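Local coordinates for protein oxidoreductase, FMN-binding (Shewanella oneidensis, PDB 2GQ8) that binds flavin mononucleotide in a TIM barrel and probably acts as an NAD(P)H-dependent oxidoreductase on CH-CH groups, as in old yellow enzyme relatives, at residues 97-102 / 173-178; 102-107 / 184-189; 180-185 / 230-235. One frame throughout, in Å; residues are numbered along the deposited sequence.

Contact 1: residues 97-102 / 173-178; sequences IFAQLW and AGFDGI. With FMN (flavin mononucleotide), chain E; AC6 (p-hydroxyacetophenone), chain D.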
loop_
_atom_site.group_PDB
_atom_site.type_symbol
_atom_site.label_atom_id
_atom_site.label_comp_id
_atom_site.label_asym_id
_atom_site.label_seq_id
_atom_site.Cartn_x
_atom_site.Cartn_y
_atom_site.Cartn_z
ATOM N N ILE A 97 -2.994 12.116 -5.250
ATOM C CA ILE A 97 -2.245 10.868 -5.313
ATOM C C ILE A 97 -1.212 10.787 -4.190
ATOM O O ILE A 97 -0.464 11.733 -3.946
ATOM C CB ILE A 97 -1.570 10.685 -6.712
ATOM C CG1 ILE A 97 -0.792 9.369 -6.752
ATOM C CG2 ILE A 97 -0.673 11.874 -7.033
ATOM C CD1 ILE A 97 -0.395 8.932 -8.155
ATOM N N PHE A 98 -1.209 9.659 -3.483
ATOM C CA PHE A 98 -0.275 9.417 -2.384
ATOM C C PHE A 98 0.696 8.325 -2.806
ATOM O O PHE A 98 0.312 7.382 -3.499
ATOM C CB PHE A 98 -1.027 8.940 -1.132
ATOM C CG PHE A 98 -1.540 10.051 -0.250
ATOM C CD1 PHE A 98 -2.090 11.208 -0.793
ATOM C CD2 PHE A 98 -1.501 9.915 1.138
ATOM C CE1 PHE A 98 -2.596 12.223 0.039
ATOM C CE2 PHE A 98 -2.002 10.918 1.973
ATOM C CZ PHE A 98 -2.549 12.072 1.422
ATOM N N ALA A 99 1.949 8.439 -2.386
ATOM C CA ALA A 99 2.945 7.421 -2.714
ATOM C C ALA A 99 2.993 6.379 -1.601
ATOM O O ALA A 99 3.117 6.741 -0.432
ATOM C CB ALA A 99 4.321 8.070 -2.870
ATOM N N GLN A 100 2.897 5.094 -1.942
ATOM C CA GLN A 100 2.968 4.081 -0.887
ATOM C C GLN A 100 4.424 3.712 -0.655
ATOM O O GLN A 100 5.037 3.010 -1.465
ATOM C CB GLN A 100 2.184 2.806 -1.234
ATOM C CG GLN A 100 2.212 1.820 -0.050
ATOM C CD GLN A 100 1.589 0.473 -0.344
ATOM O OE1 GLN A 100 2.048 -0.261 -1.221
ATOM N NE2 GLN A 100 0.542 0.135 0.406
ATOM N N LEU A 101 4.972 4.188 0.461
ATOM C CA LEU A 101 6.370 3.915 0.813
ATOM C C LEU A 101 6.486 2.473 1.263
ATOM O O LEU A 101 5.847 2.048 2.226
ATOM C CB LEU A 101 6.821 4.870 1.909
ATOM C CG LEU A 101 6.629 6.342 1.528
ATOM C CD1 LEU A 101 7.254 7.221 2.602
ATOM C CD2 LEU A 101 7.254 6.625 0.163
ATOM N N TRP A 102 7.357 1.742 0.584
ATOM C CA TRP A 102 7.492 0.311 0.794
ATOM C C TRP A 102 8.828 -0.260 1.239
ATOM O O TRP A 102 9.880 0.120 0.725
ATOM C CB TRP A 102 7.118 -0.341 -0.538
ATOM C CG TRP A 102 6.675 -1.767 -0.533
ATOM C CD1 TRP A 102 6.252 -2.517 0.534
ATOM C CD2 TRP A 102 6.479 -2.577 -1.697
ATOM N NE1 TRP A 102 5.799 -3.743 0.098
ATOM C CE2 TRP A 102 5.927 -3.804 -1.270
ATOM C CE3 TRP A 102 6.714 -2.379 -3.067
ATOM C CZ2 TRP A 102 5.597 -4.832 -2.163
ATOM C CZ3 TRP A 102 6.387 -3.396 -3.959
ATOM C CH2 TRP A 102 5.832 -4.612 -3.502
ATOM N N ALA A 173 8.576 14.856 -5.571
ATOM C CA ALA A 173 8.022 14.261 -6.784
ATOM C C ALA A 173 6.601 14.741 -7.084
ATOM O O ALA A 173 5.997 14.334 -8.083
ATOM C CB ALA A 173 8.046 12.734 -6.682
ATOM N N GLY A 174 6.051 15.577 -6.212
ATOM C CA GLY A 174 4.725 16.104 -6.464
ATOM C C GLY A 174 3.563 15.336 -5.875
ATOM O O GLY A 174 2.417 15.681 -6.139
ATOM N N PHE A 175 3.840 14.298 -5.091
ATOM C CA PHE A 175 2.749 13.557 -4.465
ATOM C C PHE A 175 2.061 14.453 -3.436
ATOM O O PHE A 175 2.673 15.377 -2.888
ATOM C CB PHE A 175 3.275 12.311 -3.753
ATOM C CG PHE A 175 3.606 11.178 -4.676
ATOM C CD1 PHE A 175 4.921 10.937 -5.070
ATOM C CD2 PHE A 175 2.596 10.342 -5.146
ATOM C CE1 PHE A 175 5.225 9.871 -5.915
ATOM C CE2 PHE A 175 2.885 9.280 -5.989
ATOM C CZ PHE A 175 4.199 9.037 -6.378
ATOM N N ASP A 176 0.787 14.174 -3.173
ATOM C CA ASP A 176 0.019 14.943 -2.203
ATOM C C ASP A 176 0.239 14.433 -0.789
ATOM O O ASP A 176 -0.090 15.108 0.189
ATOM C CB ASP A 176 -1.457 14.869 -2.560
ATOM C CG ASP A 176 -1.738 15.492 -3.902
ATOM O OD1 ASP A 176 -1.551 16.725 -4.022
ATOM O OD2 ASP A 176 -2.118 14.760 -4.835
ATOM N N GLY A 177 0.797 13.236 -0.688
ATOM C CA GLY A 177 1.064 12.651 0.612
ATOM C C GLY A 177 1.674 11.285 0.414
ATOM O O GLY A 177 1.977 10.900 -0.721
ATOM N N ILE A 178 1.867 10.554 1.507
ATOM C CA ILE A 178 2.411 9.201 1.413
ATOM C C ILE A 178 1.579 8.237 2.235
ATOM O O ILE A 178 0.899 8.640 3.174
ATOM C CB ILE A 178 3.889 9.109 1.913
ATOM C CG1 ILE A 178 4.000 9.462 3.406
ATOM C CG2 ILE A 178 4.763 10.035 1.077
ATOM C CD1 ILE A 178 3.834 8.266 4.371
HETATM N N1 FMN E . -1.466 -3.724 -1.740
HETATM C C2 FMN E . -0.534 -2.797 -1.216
HETATM O O2 FMN E . -0.642 -2.328 -0.130
HETATM N N3 FMN E . 0.606 -2.509 -2.021
HETATM C C4 FMN E . 0.692 -2.765 -3.341
HETATM O O4 FMN E . 1.880 -2.645 -4.054
HETATM C C4A FMN E . -0.177 -3.899 -3.898
HETATM N N5 FMN E . 0.070 -4.570 -5.059
HETATM C C5A FMN E . -0.973 -5.272 -5.593
HETATM C C6 FMN E . -0.716 -5.811 -6.998
HETATM C C7 FMN E . -1.825 -6.493 -7.626
HETATM C C7M FMN E . -1.715 -6.746 -9.120
HETATM C C8 FMN E . -3.141 -6.573 -7.061
HETATM C C8M FMN E . -4.461 -7.246 -7.527
HETATM C C9 FMN E . -3.330 -6.214 -5.690
HETATM C C9A FMN E . -2.220 -5.559 -4.866
HETATM N N10 FMN E . -2.321 -4.953 -3.560
HETATM C C10 FMN E . -1.360 -4.139 -2.996
HETATM C "C1'" FMN E . -3.537 -5.179 -2.754
HETATM C "C2'" FMN E . -4.600 -4.174 -3.200
HETATM O "O2'" FMN E . -4.269 -2.836 -2.845
HETATM C "C3'" FMN E . -5.973 -4.531 -2.605
HETATM O "O3'" FMN E . -5.944 -4.377 -1.162
HETATM C "C4'" FMN E . -6.508 -5.901 -2.956
HETATM O "O4'" FMN E . -6.378 -6.151 -4.380
HETATM C "C5'" FMN E . -7.914 -6.204 -2.493
HETATM O "O5'" FMN E . -8.868 -5.362 -3.164
HETATM P P FMN E . -9.713 -5.890 -4.417
HETATM O O1P FMN E . -8.776 -6.097 -5.560
HETATM O O2P FMN E . -10.444 -7.133 -4.000
HETATM O O3P FMN E . -10.715 -4.720 -4.666
HETATM C C1 AC6 D . 1.192 -5.991 -1.457
HETATM C C2 AC6 D . 0.140 -7.049 -1.894
HETATM C C3 AC6 D . 0.467 -7.622 -3.127
HETATM C C4 AC6 D . 1.638 -7.384 -3.877
HETATM C C5 AC6 D . 2.502 -6.376 -3.410
HETATM C C6 AC6 D . 2.313 -5.650 -2.226
HETATM O O1 AC6 D . 0.765 -5.393 -0.332
HETATM O O2 AC6 D . 1.216 -9.064 -5.439
HETATM C C7 AC6 D . 2.133 -8.065 -5.036
HETATM C C8 AC6 D . 3.370 -8.063 -5.934
#

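Contact 2: residues 102-107 / 184-189; sequences WHVGRV and NGYLIN. With AC6 (p-hydroxyacetophenone), chain D; FMN (flavin mononucleotide), chain E.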
loop_
_atom_site.group_PDB
_atom_site.type_symbol
_atom_site.label_atom_id
_atom_site.label_comp_id
_atom_site.label_asym_id
_atom_site.label_seq_id
_atom_site.Cartn_x
_atom_site.Cartn_y
_atom_site.Cartn_z
ATOM N N TRP A 102 7.357 1.742 0.584
ATOM C CA TRP A 102 7.492 0.311 0.794
ATOM C C TRP A 102 8.828 -0.260 1.239
ATOM O O TRP A 102 9.880 0.120 0.725
ATOM C CB TRP A 102 7.118 -0.341 -0.538
ATOM C CG TRP A 102 6.675 -1.767 -0.533
ATOM C CD1 TRP A 102 6.252 -2.517 0.534
ATOM C CD2 TRP A 102 6.479 -2.577 -1.697
ATOM N NE1 TRP A 102 5.799 -3.743 0.098
ATOM C CE2 TRP A 102 5.927 -3.804 -1.270
ATOM C CE3 TRP A 102 6.714 -2.379 -3.067
ATOM C CZ2 TRP A 102 5.597 -4.832 -2.163
ATOM C CZ3 TRP A 102 6.387 -3.396 -3.959
ATOM C CH2 TRP A 102 5.832 -4.612 -3.502
ATOM N N HIS A 103 8.775 -1.173 2.206
ATOM C CA HIS A 103 9.955 -1.931 2.598
ATOM C C HIS A 103 9.365 -3.313 2.821
ATOM O O HIS A 103 8.518 -3.493 3.696
ATOM C CB HIS A 103 10.631 -1.437 3.877
ATOM C CG HIS A 103 11.997 -2.021 4.061
ATOM N ND1 HIS A 103 12.229 -3.379 4.010
ATOM C CD2 HIS A 103 13.210 -1.437 4.218
ATOM C CE1 HIS A 103 13.526 -3.608 4.123
ATOM N NE2 HIS A 103 14.143 -2.447 4.250
ATOM N N VAL A 104 9.794 -4.277 2.014
ATOM C CA VAL A 104 9.259 -5.633 2.087
ATOM C C VAL A 104 9.835 -6.507 3.184
ATOM O O VAL A 104 9.288 -7.569 3.470
ATOM C CB VAL A 104 9.458 -6.388 0.746
ATOM C CG1 VAL A 104 8.793 -5.618 -0.392
ATOM C CG2 VAL A 104 10.942 -6.580 0.471
ATOM N N GLY A 105 10.925 -6.064 3.801
ATOM C CA GLY A 105 11.531 -6.876 4.841
ATOM C C GLY A 105 11.940 -8.236 4.298
ATOM O O GLY A 105 12.623 -8.324 3.275
ATOM N N ARG A 106 11.493 -9.298 4.962
ATOM C CA ARG A 106 11.846 -10.660 4.571
ATOM C C ARG A 106 11.163 -11.195 3.320
ATOM O O ARG A 106 11.514 -12.269 2.836
ATOM C CB ARG A 106 11.553 -11.618 5.727
ATOM C CG ARG A 106 10.070 -11.820 5.967
ATOM C CD ARG A 106 9.815 -12.762 7.133
ATOM N NE ARG A 106 8.386 -12.947 7.348
ATOM C CZ ARG A 106 7.861 -13.675 8.327
ATOM N NH1 ARG A 106 8.653 -14.292 9.195
ATOM N NH2 ARG A 106 6.544 -13.780 8.437
ATOM N N VAL A 107 10.180 -10.469 2.796
ATOM C CA VAL A 107 9.491 -10.949 1.609
ATOM C C VAL A 107 10.200 -10.481 0.342
ATOM O O VAL A 107 9.752 -9.558 -0.346
ATOM C CB VAL A 107 8.022 -10.490 1.586
ATOM C CG1 VAL A 107 7.268 -11.194 0.438
ATOM C CG2 VAL A 107 7.364 -10.820 2.921
ATOM N N ASN A 184 0.112 -6.336 4.716
ATOM C CA ASN A 184 0.373 -7.508 3.899
ATOM C C ASN A 184 1.670 -8.269 4.087
ATOM O O ASN A 184 2.283 -8.730 3.125
ATOM C CB ASN A 184 0.165 -7.136 2.434
ATOM C CG ASN A 184 -1.226 -6.585 2.191
ATOM O OD1 ASN A 184 -2.141 -6.840 2.975
ATOM N ND2 ASN A 184 -1.400 -5.845 1.107
ATOM N N GLY A 185 2.057 -8.407 5.349
ATOM C CA GLY A 185 3.237 -9.171 5.707
ATOM C C GLY A 185 4.586 -8.569 5.408
ATOM O O GLY A 185 5.591 -9.277 5.462
ATOM N N TYR A 186 4.639 -7.281 5.098
ATOM C CA TYR A 186 5.928 -6.688 4.807
ATOM C C TYR A 186 6.700 -6.260 6.055
ATOM O O TYR A 186 6.318 -6.641 7.160
ATOM C CB TYR A 186 5.757 -5.596 3.753
ATOM C CG TYR A 186 5.297 -6.230 2.455
ATOM C CD1 TYR A 186 4.013 -6.007 1.959
ATOM C CD2 TYR A 186 6.117 -7.132 1.770
ATOM C CE1 TYR A 186 3.556 -6.670 0.825
ATOM C CE2 TYR A 186 5.668 -7.800 0.630
ATOM C CZ TYR A 186 4.379 -7.564 0.162
ATOM O OH TYR A 186 3.911 -8.248 -0.945
ATOM N N LEU A 187 7.783 -5.499 5.901
ATOM C CA LEU A 187 8.625 -5.170 7.058
ATOM C C LEU A 187 7.965 -4.736 8.358
ATOM O O LEU A 187 8.166 -5.374 9.391
ATOM C CB LEU A 187 9.702 -4.140 6.691
ATOM C CG LEU A 187 10.690 -3.893 7.848
ATOM C CD1 LEU A 187 11.358 -5.207 8.250
ATOM C CD2 LEU A 187 11.733 -2.864 7.440
ATOM N N ILE A 188 7.195 -3.654 8.337
ATOM C CA ILE A 188 6.595 -3.211 9.588
ATOM C C ILE A 188 5.639 -4.267 10.149
ATOM O O ILE A 188 5.583 -4.482 11.365
ATOM C CB ILE A 188 5.901 -1.842 9.407
ATOM C CG1 ILE A 188 6.954 -0.815 8.962
ATOM C CG2 ILE A 188 5.268 -1.380 10.725
ATOM C CD1 ILE A 188 6.415 0.575 8.707
ATOM N N ASN A 189 4.915 -4.946 9.260
ATOM C CA ASN A 189 3.971 -5.989 9.659
ATOM C C ASN A 189 4.742 -7.127 10.339
ATOM O O ASN A 189 4.225 -7.801 11.228
ATOM C CB ASN A 189 3.241 -6.511 8.418
ATOM C CG ASN A 189 1.924 -7.199 8.739
ATOM O OD1 ASN A 189 1.692 -7.683 9.855
ATOM N ND2 ASN A 189 1.059 -7.263 7.745
HETATM C C1 AC6 D . 1.192 -5.991 -1.457
HETATM C C2 AC6 D . 0.140 -7.049 -1.894
HETATM C C3 AC6 D . 0.467 -7.622 -3.127
HETATM C C4 AC6 D . 1.638 -7.384 -3.877
HETATM C C5 AC6 D . 2.502 -6.376 -3.410
HETATM C C6 AC6 D . 2.313 -5.650 -2.226
HETATM O O1 AC6 D . 0.765 -5.393 -0.332
HETATM O O2 AC6 D . 1.216 -9.064 -5.439
HETATM C C7 AC6 D . 2.133 -8.065 -5.036
HETATM C C8 AC6 D . 3.370 -8.063 -5.934
HETATM N N1 FMN E . -1.466 -3.724 -1.740
HETATM C C2 FMN E . -0.534 -2.797 -1.216
HETATM O O2 FMN E . -0.642 -2.328 -0.130
HETATM N N3 FMN E . 0.606 -2.509 -2.021
HETATM C C4 FMN E . 0.692 -2.765 -3.341
HETATM O O4 FMN E . 1.880 -2.645 -4.054
HETATM C C4A FMN E . -0.177 -3.899 -3.898
HETATM N N5 FMN E . 0.070 -4.570 -5.059
HETATM C C5A FMN E . -0.973 -5.272 -5.593
HETATM C C6 FMN E . -0.716 -5.811 -6.998
HETATM C C7 FMN E . -1.825 -6.493 -7.626
HETATM C C7M FMN E . -1.715 -6.746 -9.120
HETATM C C8 FMN E . -3.141 -6.573 -7.061
HETATM C C8M FMN E . -4.461 -7.246 -7.527
HETATM C C9 FMN E . -3.330 -6.214 -5.690
HETATM C C9A FMN E . -2.220 -5.559 -4.866
HETATM N N10 FMN E . -2.321 -4.953 -3.560
HETATM C C10 FMN E . -1.360 -4.139 -2.996
HETATM C "C1'" FMN E . -3.537 -5.179 -2.754
HETATM C "C2'" FMN E . -4.600 -4.174 -3.200
HETATM O "O2'" FMN E . -4.269 -2.836 -2.845
HETATM C "C3'" FMN E . -5.973 -4.531 -2.605
HETATM O "O3'" FMN E . -5.944 -4.377 -1.162
HETATM C "C4'" FMN E . -6.508 -5.901 -2.956
HETATM O "O4'" FMN E . -6.378 -6.151 -4.380
HETATM C "C5'" FMN E . -7.914 -6.204 -2.493
HETATM O "O5'" FMN E . -8.868 -5.362 -3.164
HETATM P P FMN E . -9.713 -5.890 -4.417
HETATM O O1P FMN E . -8.776 -6.097 -5.560
HETATM O O2P FMN E . -10.444 -7.133 -4.000
HETATM O O3P FMN E . -10.715 -4.720 -4.666
HETATM O O HOH W 1 6.675 -2.549 5.605
HETATM O O HOH W 2 6.015 -12.044 5.935
#

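Contact 3: residues 180-185 / 230-235; sequences LHAANG and VGVRLA. With FMN (flavin mononucleotide), chain E; AC6 (p-hydroxyacetophenone), chain D.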
loop_
_atom_site.group_PDB
_atom_site.type_symbol
_atom_site.label_atom_id
_atom_site.label_comp_id
_atom_site.label_asym_id
_atom_site.label_seq_id
_atom_site.Cartn_x
_atom_site.Cartn_y
_atom_site.Cartn_z
ATOM N N LEU A 180 2.094 4.754 4.370
ATOM C CA LEU A 180 3.085 3.823 4.880
ATOM C C LEU A 180 2.551 2.406 4.746
ATOM O O LEU A 180 1.506 2.081 5.317
ATOM C CB LEU A 180 3.387 4.125 6.349
ATOM C CG LEU A 180 4.280 3.094 7.048
ATOM C CD1 LEU A 180 5.656 3.075 6.399
ATOM C CD2 LEU A 180 4.382 3.455 8.535
ATOM N N HIS A 181 3.248 1.565 3.984
ATOM C CA HIS A 181 2.801 0.184 3.852
ATOM C C HIS A 181 3.239 -0.567 5.108
ATOM O O HIS A 181 4.413 -0.917 5.251
ATOM C CB HIS A 181 3.431 -0.488 2.631
ATOM C CG HIS A 181 2.729 -1.740 2.209
ATOM N ND1 HIS A 181 1.859 -2.418 3.034
ATOM C CD2 HIS A 181 2.747 -2.421 1.038
ATOM C CE1 HIS A 181 1.368 -3.463 2.389
ATOM N NE2 HIS A 181 1.891 -3.487 1.177
ATOM N N ALA A 182 2.302 -0.784 6.027
ATOM C CA ALA A 182 2.589 -1.512 7.259
ATOM C C ALA A 182 1.701 -2.744 7.245
ATOM O O ALA A 182 1.383 -3.325 8.286
ATOM C CB ALA A 182 2.266 -0.641 8.472
ATOM N N ALA A 183 1.315 -3.152 6.043
ATOM C CA ALA A 183 0.421 -4.286 5.893
ATOM C C ALA A 183 1.008 -5.427 5.075
ATOM O O ALA A 183 2.213 -5.489 4.807
ATOM C CB ALA A 183 -0.899 -3.809 5.243
ATOM N N ASN A 184 0.112 -6.336 4.716
ATOM C CA ASN A 184 0.373 -7.508 3.899
ATOM C C ASN A 184 1.670 -8.269 4.087
ATOM O O ASN A 184 2.283 -8.730 3.125
ATOM C CB ASN A 184 0.165 -7.136 2.434
ATOM C CG ASN A 184 -1.226 -6.585 2.191
ATOM O OD1 ASN A 184 -2.141 -6.840 2.975
ATOM N ND2 ASN A 184 -1.400 -5.845 1.107
ATOM N N GLY A 185 2.057 -8.407 5.349
ATOM C CA GLY A 185 3.237 -9.171 5.707
ATOM C C GLY A 185 4.586 -8.569 5.408
ATOM O O GLY A 185 5.591 -9.277 5.462
ATOM N N VAL A 230 0.157 12.105 5.809
ATOM C CA VAL A 230 0.582 10.746 6.119
ATOM C C VAL A 230 -0.585 9.798 6.362
ATOM O O VAL A 230 -1.416 10.032 7.233
ATOM C CB VAL A 230 1.488 10.701 7.377
ATOM C CG1 VAL A 230 1.820 9.248 7.730
ATOM C CG2 VAL A 230 2.785 11.500 7.127
ATOM N N GLY A 231 -0.638 8.737 5.567
ATOM C CA GLY A 231 -1.659 7.717 5.729
ATOM C C GLY A 231 -0.900 6.440 6.038
ATOM O O GLY A 231 0.296 6.348 5.751
ATOM N N VAL A 232 -1.573 5.456 6.628
ATOM C CA VAL A 232 -0.921 4.193 6.968
ATOM C C VAL A 232 -1.825 3.029 6.609
ATOM O O VAL A 232 -3.026 3.101 6.844
ATOM C CB VAL A 232 -0.618 4.118 8.481
ATOM C CG1 VAL A 232 -0.042 2.757 8.839
ATOM C CG2 VAL A 232 0.366 5.217 8.858
ATOM N N ARG A 233 -1.251 1.968 6.042
ATOM C CA ARG A 233 -2.037 0.785 5.682
ATOM C C ARG A 233 -1.716 -0.381 6.612
ATOM O O ARG A 233 -0.548 -0.664 6.873
ATOM C CB ARG A 233 -1.772 0.358 4.231
ATOM C CG ARG A 233 -2.834 -0.617 3.722
ATOM C CD ARG A 233 -2.733 -0.917 2.230
ATOM N NE ARG A 233 -4.067 -1.130 1.659
ATOM C CZ ARG A 233 -4.348 -1.900 0.609
ATOM N NH1 ARG A 233 -3.398 -2.574 -0.023
ATOM N NH2 ARG A 233 -5.602 -1.977 0.176
ATOM N N LEU A 234 -2.763 -1.037 7.116
ATOM C CA LEU A 234 -2.620 -2.189 8.011
ATOM C C LEU A 234 -3.439 -3.366 7.493
ATOM O O LEU A 234 -4.398 -3.174 6.753
ATOM C CB LEU A 234 -3.116 -1.849 9.419
ATOM C CG LEU A 234 -2.383 -0.753 10.185
ATOM C CD1 LEU A 234 -3.093 -0.500 11.518
ATOM C CD2 LEU A 234 -0.930 -1.163 10.408
ATOM N N ALA A 235 -3.063 -4.578 7.899
ATOM C CA ALA A 235 -3.775 -5.802 7.501
ATOM C C ALA A 235 -3.957 -6.609 8.780
ATOM O O ALA A 235 -3.193 -7.529 9.063
ATOM C CB ALA A 235 -2.948 -6.586 6.496
HETATM N N1 FMN E . -1.466 -3.724 -1.740
HETATM C C2 FMN E . -0.534 -2.797 -1.216
HETATM O O2 FMN E . -0.642 -2.328 -0.130
HETATM N N3 FMN E . 0.606 -2.509 -2.021
HETATM C C4 FMN E . 0.692 -2.765 -3.341
HETATM O O4 FMN E . 1.880 -2.645 -4.054
HETATM C C4A FMN E . -0.177 -3.899 -3.898
HETATM N N5 FMN E . 0.070 -4.570 -5.059
HETATM C C5A FMN E . -0.973 -5.272 -5.593
HETATM C C6 FMN E . -0.716 -5.811 -6.998
HETATM C C7 FMN E . -1.825 -6.493 -7.626
HETATM C C7M FMN E . -1.715 -6.746 -9.120
HETATM C C8 FMN E . -3.141 -6.573 -7.061
HETATM C C8M FMN E . -4.461 -7.246 -7.527
HETATM C C9 FMN E . -3.330 -6.214 -5.690
HETATM C C9A FMN E . -2.220 -5.559 -4.866
HETATM N N10 FMN E . -2.321 -4.953 -3.560
HETATM C C10 FMN E . -1.360 -4.139 -2.996
HETATM C "C1'" FMN E . -3.537 -5.179 -2.754
HETATM C "C2'" FMN E . -4.600 -4.174 -3.200
HETATM O "O2'" FMN E . -4.269 -2.836 -2.845
HETATM C "C3'" FMN E . -5.973 -4.531 -2.605
HETATM O "O3'" FMN E . -5.944 -4.377 -1.162
HETATM C "C4'" FMN E . -6.508 -5.901 -2.956
HETATM O "O4'" FMN E . -6.378 -6.151 -4.380
HETATM C "C5'" FMN E . -7.914 -6.204 -2.493
HETATM O "O5'" FMN E . -8.868 -5.362 -3.164
HETATM P P FMN E . -9.713 -5.890 -4.417
HETATM O O1P FMN E . -8.776 -6.097 -5.560
HETATM O O2P FMN E . -10.444 -7.133 -4.000
HETATM O O3P FMN E . -10.715 -4.720 -4.666
HETATM C C1 AC6 D . 1.192 -5.991 -1.457
HETATM C C2 AC6 D . 0.140 -7.049 -1.894
HETATM C C3 AC6 D . 0.467 -7.622 -3.127
HETATM C C4 AC6 D . 1.638 -7.384 -3.877
HETATM C C5 AC6 D . 2.502 -6.376 -3.410
HETATM C C6 AC6 D . 2.313 -5.650 -2.226
HETATM O O1 AC6 D . 0.765 -5.393 -0.332
HETATM O O2 AC6 D . 1.216 -9.064 -5.439
HETATM C C7 AC6 D . 2.133 -8.065 -5.036
HETATM C C8 AC6 D . 3.370 -8.063 -5.934
HETATM O O HOH W 3 -0.704 -4.876 9.323
#

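Contact 1: residues 97-102 / 173-178
Asp176 grips the backbone of Ile97 twice. Its carboxylate atom OD2 accepts Ile97 N at 2.8 Å through the anti lone pair, while the backbone atom Asp176 N gives its hydrogen to Ile97 O, also at 2.8 Å. The same OD2 takes a second hydrogen bond from His91 of helix 77-93. Further along, Ala99 N donates to Gly177 O at 3.0 Å, and the two segments continue as neighbouring parallel strands of the eight-stranded TIM barrel. Helix 153-172 ends just before the second of these, strand 177-181, and Gly174 at positive phi forms the Schellman motif there. On strand 96-102, Gln100 binds FMN, NE2 donating to O2 and OE1 accepting N3. Two CH-pi contacts flank the strand pair: Gly177 CA sits 3.5 Å from the centroid of the Phe98 ring, and Ala99 CB 3.4 Å from that of Phe175, each almost on the ring normal. The Phe98 ring lies over the bare backbone of Gly177, where a CB would run into Phe98 CZ. With CG anti to its carbonyl carbon (chi1 -77°), Phe175 covers Ala99 and also meets Ile97 CG1 through CE2. Leu101 CG packs on Ile178 CB at 3.9 Å, the two side chains at about a right angle.

Contact 2: residues 102-107 / 184-189
Two aromatic side chains, Trp102 and Tyr186, meet edge to face: the pyrrole edge of the indole points at the tyrosine ring with the planes at 89°, and Trp102 NE1 comes to 3.4 Å from Tyr186 CD1. Apolar contacts pack against the same ring, where Val104 CB touches CD2 and Val107 CB lies 3.7 Å from Tyr186 CE2. A CH-pi contact joins the other pair of side chains, Leu187 CD2 lying over the imidazole face of His103, 3.6 Å from its centroid. That ring is held in turn by Gly105 N, which donates to His103 ND1 in the ring plane at 3.0 Å. Among backbone groups, Leu187 N donates to His103 O (3.1 Å), and a type II' turn from Val104 to Val107 folds the loop back, with Gly105 at positive phi. One water links Arg106 NE to Gly185 O. Tyr186 OH is hydrogen-bonded to Tyr68, and Tyr186 CE1 approaches O1 of p-hydroxyacetophenone at 3.3 Å. Trp102 CZ2 reaches C6 of that ligand at 3.4 Å. Trp102 and Tyr186 thus give the ligand an aromatic wall, probably held in shape by their mutual edge-to-face packing.

Contact 3: residues 180-185 / 230-235
Arg233 and His181 are paired across the strands, and their side chains leave the sheet on the same face, both directed to the flavin. Arg233 starts with CG anti to the backbone N (chi1 -165°) and bends at chi3, which brings its guanidinium edge-on to the pyrimidine end of FMN: NH1 donates to FMN O2 at 2.8 Å and also to O2', while NH2 donates to FMN O3'. The imidazole of His181 instead turns a face to FMN O2. Near its plane, His181 NE2 shares a hydrogen bond of 2.7 Å with O1 of p-hydroxyacetophenone, and ND1 accepts Ala183 N at 3.1 Å from a donor tilted off the plane, so both ring nitrogens are engaged. Asn184 ND2 donates to the same O1 at 2.6 Å, nearly straight at 172°. These groups stand at the C-terminal ends of parallel strands 177-181 and 230-234 of the TIM barrel, tied by Arg233 N to Leu180 O (2.9 Å) and Ala182 N to Arg233 O (3.0 Å). A leucine in place of His181 would probably cost the ligand oxygen its bond to the imidazole and leave Ala183 N without its ND1 acceptor. Beyond the strand ends, Ala183 CB packs on Ala235 CB at 3.7 Å.

How the contacts relate
Strand 177-181 joins contacts 1 and 3, pairing with 96-102 on one side and 230-234 on the other; Ile178 O and Gly231 N lie 2.8 Å apart, a probable hydrogen bond, and Leu101 O to His181 N at 3.2 Å is another. Contact 2 lies where the segments leave strands 96-102 and 177-181, sharing Trp102 with contact 1 and Asn184 and Gly185 with contact 3. The three meet at the ligands: Gln100 from contact 1 holds FMN N3 and O2, Arg233 from contact 3 also holds O2, and Trp102 stacks on His181. Tyr186 CD1 lies 3.4 Å from His181 NE2. The centres of contacts 2 and 3 are about 9 Å apart, those of contacts 1 and 2 about 18 Å.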